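Local coordinates for proline dipeptidase (Streptococcus agalactiae, PDB 3OOO), which is probably a manganese-dependent hydrolase of the peptidase M24B family that cleaves dipeptides ending in proline, here represented by its N-terminal creatinase/prolidase domain, at residues L90-D103 against V116-I128. Numbering follows the deposited sequence. Where two conformers were deposited one is given.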
loop_
_atom_site.group_PDB
_atom_site.type_symbol
_atom_site.label_atom_id
_atom_site.label_comp_id
_atom_site.label_asym_id
_atom_site.label_seq_id
_atom_site.Cartn_x
_atom_site.Cartn_y
_atom_site.Cartn_z
ATOM N N LEU A 90 -10.029 4.985 20.260
ATOM C CA LEU A 90 -11.276 4.972 19.496
ATOM C C LEU A 90 -12.423 4.418 20.347
ATOM O O LEU A 90 -12.204 3.539 21.181
ATOM C CB LEU A 90 -11.125 4.198 18.185
ATOM C CG LEU A 90 -10.244 4.846 17.112
ATOM C CD1 LEU A 90 -10.343 4.021 15.835
ATOM C CD2 LEU A 90 -10.595 6.313 16.839
ATOM N N PRO A 91 -13.639 4.962 20.163
ATOM C CA PRO A 91 -14.771 4.608 21.023
ATOM C C PRO A 91 -15.459 3.294 20.674
ATOM O O PRO A 91 -16.169 2.743 21.518
ATOM C CB PRO A 91 -15.734 5.775 20.814
ATOM C CG PRO A 91 -15.463 6.222 19.413
ATOM C CD PRO A 91 -13.980 6.064 19.241
ATOM N N SER A 92 -15.266 2.796 19.454
ATOM C CA SER A 92 -15.976 1.594 19.005
ATOM C C SER A 92 -15.165 0.744 18.037
ATOM O O SER A 92 -14.485 1.268 17.152
ATOM C CB SER A 92 -17.322 1.961 18.369
ATOM O OG SER A 92 -17.973 0.802 17.871
ATOM N N PHE A 93 -15.257 -0.572 18.217
ATOM C CA PHE A 93 -14.595 -1.539 17.341
ATOM C C PHE A 93 -15.540 -2.647 16.894
ATOM O O PHE A 93 -15.127 -3.574 16.193
ATOM C CB PHE A 93 -13.358 -2.132 18.023
ATOM C CG PHE A 93 -12.392 -1.100 18.506
ATOM C CD1 PHE A 93 -11.454 -0.547 17.641
ATOM C CD2 PHE A 93 -12.436 -0.656 19.822
ATOM C CE1 PHE A 93 -10.566 0.423 18.086
ATOM C CE2 PHE A 93 -11.555 0.313 20.275
ATOM C CZ PHE A 93 -10.618 0.853 19.403
ATOM N N SER A 94 -16.803 -2.553 17.304
ATOM C CA SER A 94 -17.831 -3.496 16.865
ATOM C C SER A 94 -18.096 -3.303 15.371
ATOM O O SER A 94 -19.063 -2.647 14.982
ATOM C CB SER A 94 -19.120 -3.306 17.673
ATOM O OG SER A 94 -18.888 -3.431 19.067
ATOM N N VAL A 95 -17.213 -3.857 14.542
ATOM C CA VAL A 95 -17.298 -3.690 13.091
ATOM C C VAL A 95 -17.437 -5.022 12.360
ATOM O O VAL A 95 -17.047 -6.081 12.871
ATOM C CB VAL A 95 -16.091 -2.892 12.501
ATOM C CG1 VAL A 95 -16.056 -1.471 13.046
ATOM C CG2 VAL A 95 -14.766 -3.613 12.764
ATOM N N SER A 96 -18.006 -4.958 11.163
ATOM C CA SER A 96 -18.081 -6.109 10.284
ATOM C C SER A 96 -17.449 -5.772 8.943
ATOM O O SER A 96 -16.793 -6.615 8.334
ATOM C CB SER A 96 -19.532 -6.555 10.095
ATOM O OG SER A 96 -20.296 -5.566 9.425
ATOM N N LYS A 97 -17.664 -4.538 8.488
ATOM C CA LYS A 97 -17.121 -4.072 7.219
ATOM C C LYS A 97 -16.522 -2.678 7.376
ATOM O O LYS A 97 -17.178 -1.752 7.856
ATOM C CB LYS A 97 -18.190 -4.089 6.115
ATOM C CG LYS A 97 -17.634 -3.819 4.714
ATOM C CD LYS A 97 -18.647 -4.104 3.604
ATOM C CE LYS A 97 -19.476 -2.874 3.258
ATOM N NZ LYS A 97 -20.371 -3.110 2.088
ATOM N N VAL A 98 -15.262 -2.546 6.970
ATOM C CA VAL A 98 -14.564 -1.265 7.024
ATOM C C VAL A 98 -14.152 -0.873 5.610
ATOM O O VAL A 98 -13.556 -1.677 4.883
ATOM C CB VAL A 98 -13.303 -1.333 7.925
ATOM C CG1 VAL A 98 -12.624 0.029 7.999
ATOM C CG2 VAL A 98 -13.650 -1.827 9.328
ATOM N N LEU A 99 -14.485 0.351 5.214
ATOM C CA LEU A 99 -14.021 0.890 3.937
ATOM C C LEU A 99 -12.677 1.578 4.143
ATOM O O LEU A 99 -12.493 2.298 5.119
ATOM C CB LEU A 99 -15.046 1.864 3.347
ATOM C CG LEU A 99 -16.484 1.376 3.131
ATOM C CD1 LEU A 99 -17.307 2.469 2.476
ATOM C CD2 LEU A 99 -16.537 0.110 2.292
ATOM N N ALA A 100 -11.737 1.334 3.235
ATOM C CA ALA A 100 -10.424 1.977 3.298
ATOM C C ALA A 100 -9.945 2.345 1.898
ATOM O O ALA A 100 -10.520 1.889 0.911
ATOM C CB ALA A 100 -9.420 1.076 4.002
ATOM N N GLU A 101 -8.905 3.175 1.814
ATOM C CA GLU A 101 -8.391 3.634 0.525
ATOM C C GLU A 101 -7.303 2.710 0.002
ATOM O O GLU A 101 -6.114 2.966 0.184
ATOM C CB GLU A 101 -7.863 5.064 0.627
ATOM C CG GLU A 101 -8.908 6.078 1.017
ATOM C CD GLU A 101 -8.378 7.478 0.886
ATOM O OE1 GLU A 101 -7.880 8.016 1.898
ATOM O OE2 GLU A 101 -8.433 8.028 -0.239
ATOM N N PHE A 102 -7.728 1.644 -0.666
ATOM C CA PHE A 102 -6.809 0.610 -1.133
ATOM C C PHE A 102 -5.770 1.113 -2.144
ATOM O O PHE A 102 -4.693 0.534 -2.246
ATOM C CB PHE A 102 -7.602 -0.573 -1.696
ATOM C CG PHE A 102 -8.125 -1.526 -0.642
ATOM C CD1 PHE A 102 -8.099 -1.202 0.718
ATOM C CD2 PHE A 102 -8.676 -2.751 -1.021
ATOM C CE1 PHE A 102 -8.591 -2.088 1.680
ATOM C CE2 PHE A 102 -9.168 -3.644 -0.069
ATOM C CZ PHE A 102 -9.127 -3.315 1.284
ATOM N N ASP A 103 -6.085 2.191 -2.864
ATOM C CA ASP A 103 -5.140 2.793 -3.823
ATOM C C ASP A 103 -4.021 3.607 -3.166
ATOM O O ASP A 103 -3.047 3.983 -3.834
ATOM C CB ASP A 103 -5.871 3.685 -4.837
ATOM C CG ASP A 103 -6.735 2.900 -5.811
ATOM O OD1 ASP A 103 -6.537 1.675 -5.971
ATOM O OD2 ASP A 103 -7.619 3.528 -6.437
ATOM N N VAL A 116 -6.282 -3.783 14.746
ATOM C CA VAL A 116 -7.194 -2.928 15.506
ATOM C C VAL A 116 -8.649 -3.320 15.268
ATOM O O VAL A 116 -9.439 -3.394 16.213
ATOM C CB VAL A 116 -6.979 -1.432 15.155
ATOM C CG1 VAL A 116 -8.040 -0.544 15.814
ATOM C CG2 VAL A 116 -5.579 -0.987 15.565
ATOM N N PHE A 117 -8.993 -3.571 14.009
ATOM C CA PHE A 117 -10.371 -3.874 13.639
ATOM C C PHE A 117 -10.505 -5.307 13.151
ATOM O O PHE A 117 -9.834 -5.706 12.197
ATOM C CB PHE A 117 -10.864 -2.914 12.550
ATOM C CG PHE A 117 -10.741 -1.465 12.918
ATOM C CD1 PHE A 117 -11.693 -0.858 13.727
ATOM C CD2 PHE A 117 -9.674 -0.703 12.448
ATOM C CE1 PHE A 117 -11.575 0.485 14.071
ATOM C CE2 PHE A 117 -9.556 0.641 12.781
ATOM C CZ PHE A 117 -10.506 1.235 13.593
ATOM N N ASP A 118 -11.367 -6.069 13.825
ATOM C CA ASP A 118 -11.704 -7.426 13.411
ATOM C C ASP A 118 -12.934 -7.393 12.498
ATOM O O ASP A 118 -14.061 -7.653 12.932
ATOM C CB ASP A 118 -11.949 -8.312 14.638
ATOM C CG ASP A 118 -12.151 -9.772 14.276
ATOM O OD1 ASP A 118 -11.552 -10.227 13.277
ATOM O OD2 ASP A 118 -12.909 -10.460 14.991
ATOM N N GLY A 119 -12.711 -7.049 11.237
ATOM C CA GLY A 119 -13.777 -6.976 10.252
ATOM C C GLY A 119 -13.193 -7.151 8.870
ATOM O O GLY A 119 -11.971 -7.209 8.707
ATOM N N HIS A 120 -14.064 -7.244 7.875
ATOM C CA HIS A 120 -13.620 -7.333 6.496
ATOM C C HIS A 120 -13.366 -5.934 5.945
ATOM O O HIS A 120 -14.224 -5.056 6.025
ATOM C CB HIS A 120 -14.648 -8.074 5.637
ATOM C CG HIS A 120 -14.267 -8.171 4.191
ATOM N ND1 HIS A 120 -13.157 -8.865 3.758
ATOM C CD2 HIS A 120 -14.846 -7.656 3.080
ATOM C CE1 HIS A 120 -13.069 -8.774 2.443
ATOM N NE2 HIS A 120 -14.084 -8.049 2.007
ATOM N N PHE A 121 -12.174 -5.736 5.396
ATOM C CA PHE A 121 -11.833 -4.480 4.752
ATOM C C PHE A 121 -12.089 -4.558 3.262
ATOM O O PHE A 121 -11.754 -5.557 2.613
ATOM C CB PHE A 121 -10.357 -4.142 4.971
ATOM C CG PHE A 121 -10.043 -3.609 6.338
ATOM C CD1 PHE A 121 -9.768 -2.255 6.520
ATOM C CD2 PHE A 121 -9.995 -4.457 7.439
ATOM C CE1 PHE A 121 -9.463 -1.756 7.784
ATOM C CE2 PHE A 121 -9.694 -3.967 8.706
ATOM C CZ PHE A 121 -9.427 -2.610 8.877
ATOM N N GLU A 122 -12.676 -3.501 2.717
ATOM C CA GLU A 122 -12.761 -3.353 1.272
ATOM C C GLU A 122 -12.451 -1.925 0.846
ATOM O O GLU A 122 -12.445 -1.000 1.671
ATOM C CB GLU A 122 -14.110 -3.836 0.725
ATOM C CG GLU A 122 -15.328 -3.094 1.221
ATOM C CD GLU A 122 -16.618 -3.687 0.675
ATOM O OE1 GLU A 122 -16.826 -4.912 0.824
ATOM O OE2 GLU A 122 -17.424 -2.929 0.097
ATOM N N ASN A 123 -12.184 -1.756 -0.446
ATOM C CA ASN A 123 -11.895 -0.449 -1.013
ATOM C C ASN A 123 -13.115 0.457 -0.936
ATOM O O ASN A 123 -14.249 -0.023 -0.805
ATOM C CB ASN A 123 -11.431 -0.593 -2.466
ATOM C CG ASN A 123 -10.868 0.695 -3.038
ATOM O OD1 ASN A 123 -10.224 1.479 -2.338
ATOM N ND2 ASN A 123 -11.113 0.921 -4.322
ATOM N N LEU A 124 -12.869 1.763 -1.009
ATOM C CA LEU A 124 -13.937 2.749 -1.084
ATOM C C LEU A 124 -14.927 2.366 -2.176
ATOM O O LEU A 124 -14.550 1.808 -3.214
ATOM C CB LEU A 124 -13.373 4.138 -1.383
ATOM C CG LEU A 124 -12.315 4.736 -0.455
ATOM C CD1 LEU A 124 -11.961 6.132 -0.961
ATOM C CD2 LEU A 124 -12.775 4.787 0.997
ATOM N N THR A 125 -16.196 2.661 -1.924
ATOM C CA THR A 125 -17.256 2.446 -2.892
ATOM C C THR A 125 -17.141 3.481 -4.012
ATOM O O THR A 125 -16.509 4.523 -3.828
ATOM C CB THR A 125 -18.625 2.603 -2.224
ATOM O OG1 THR A 125 -18.666 3.864 -1.547
ATOM C CG2 THR A 125 -18.873 1.481 -1.230
ATOM N N PRO A 126 -17.745 3.201 -5.184
ATOM C CA PRO A 126 -17.748 4.200 -6.250
ATOM C C PRO A 126 -18.282 5.563 -5.804
ATOM O O PRO A 126 -17.736 6.586 -6.208
ATOM C CB PRO A 126 -18.665 3.577 -7.301
ATOM C CG PRO A 126 -18.445 2.120 -7.140
ATOM C CD PRO A 126 -18.262 1.902 -5.657
ATOM N N TYR A 127 -19.317 5.574 -4.962
ATOM C CA TYR A 127 -19.889 6.832 -4.469
ATOM C C TYR A 127 -18.848 7.723 -3.791
ATOM O O TYR A 127 -18.774 8.922 -4.070
ATOM C CB TYR A 127 -21.077 6.582 -3.530
ATOM C CG TYR A 127 -21.634 7.849 -2.909
ATOM C CD1 TYR A 127 -22.380 8.750 -3.666
ATOM C CD2 TYR A 127 -21.402 8.152 -1.566
ATOM C CE1 TYR A 127 -22.889 9.912 -3.103
ATOM C CE2 TYR A 127 -21.904 9.313 -0.993
ATOM C CZ TYR A 127 -22.647 10.190 -1.767
ATOM O OH TYR A 127 -23.149 11.343 -1.208
ATOM N N ILE A 128 -18.050 7.135 -2.902
ATOM C CA ILE A 128 -16.993 7.887 -2.219
ATOM C C ILE A 128 -15.861 8.246 -3.195
ATOM O O ILE A 128 -15.367 9.374 -3.187
ATOM C CB ILE A 128 -16.440 7.133 -0.977
ATOM C CG1 ILE A 128 -17.567 6.833 0.021
ATOM C CG2 ILE A 128 -15.343 7.955 -0.291
ATOM C CD1 ILE A 128 -17.170 5.903 1.165
HETATM O O HOH W 1 -13.032 -4.781 15.671
HETATM O O HOH W 2 -8.530 3.805 -2.843
HETATM O O HOH W 3 -10.081 3.500 -5.378
#
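Val-116 begins the contact with CG1 against Phe-93 CE1 at 3.5 Å. Next, the Phe-117 ring meets the Phe-93 ring obliquely, the planes at 43°, while Leu-90 CD1 meets the Phe-117 ring edge at CZ (3.6 Å) and Val-95 CG2 touches Phe-117 CB. A water joins Asp-118 N to Phe-93 O where the two segments are not yet bonded to each other. From His-120 to Glu-122 the strands pair in parallel, with axes 4.7 Å apart: His-120 N donates a hydrogen bond to Ser-96 O (2.8 Å) from well above the carbonyl plane, and His-120 O accepts one from Val-98 N. The Phe-121 ring turns a face to Val-98, whose CB stands 4.0 Å from the ring centroid, a CH-pi contact. Glu-122 N donates to Val-98 O and Glu-122 O accepts from Ala-100 N. Its chi1 of 62° places CG beside Leu-99 CD2, and the extended chain then takes OE2 to 3.6 Å from Lys-97 NZ, a long salt bridge. A chi1 of -169° swings the Asn-123 amide away from its own N, and OD1 accepts a hydrogen bond from Phe-102 N (3.0 Å); a water also donates to OD1 and bridges it to Asp-103 N. The Phe-102 ring lies with one face over the Glu-122–Asn-123 peptide. Leu-124 CD1 packs on Glu-101 CG, and Ile-128 CD1 meets Leu-99 CD1 at 3.7 Å. The two strands belong to a beta-alpha-beta unit connected by helix 107-116. Strand 97-100 runs between strands 19-22 and 120-123, the latter outermost within the chain; Leu-99 also touches Leu-12 of helix 3-14, and Phe-102 packs on Thr-108 of the second subunit.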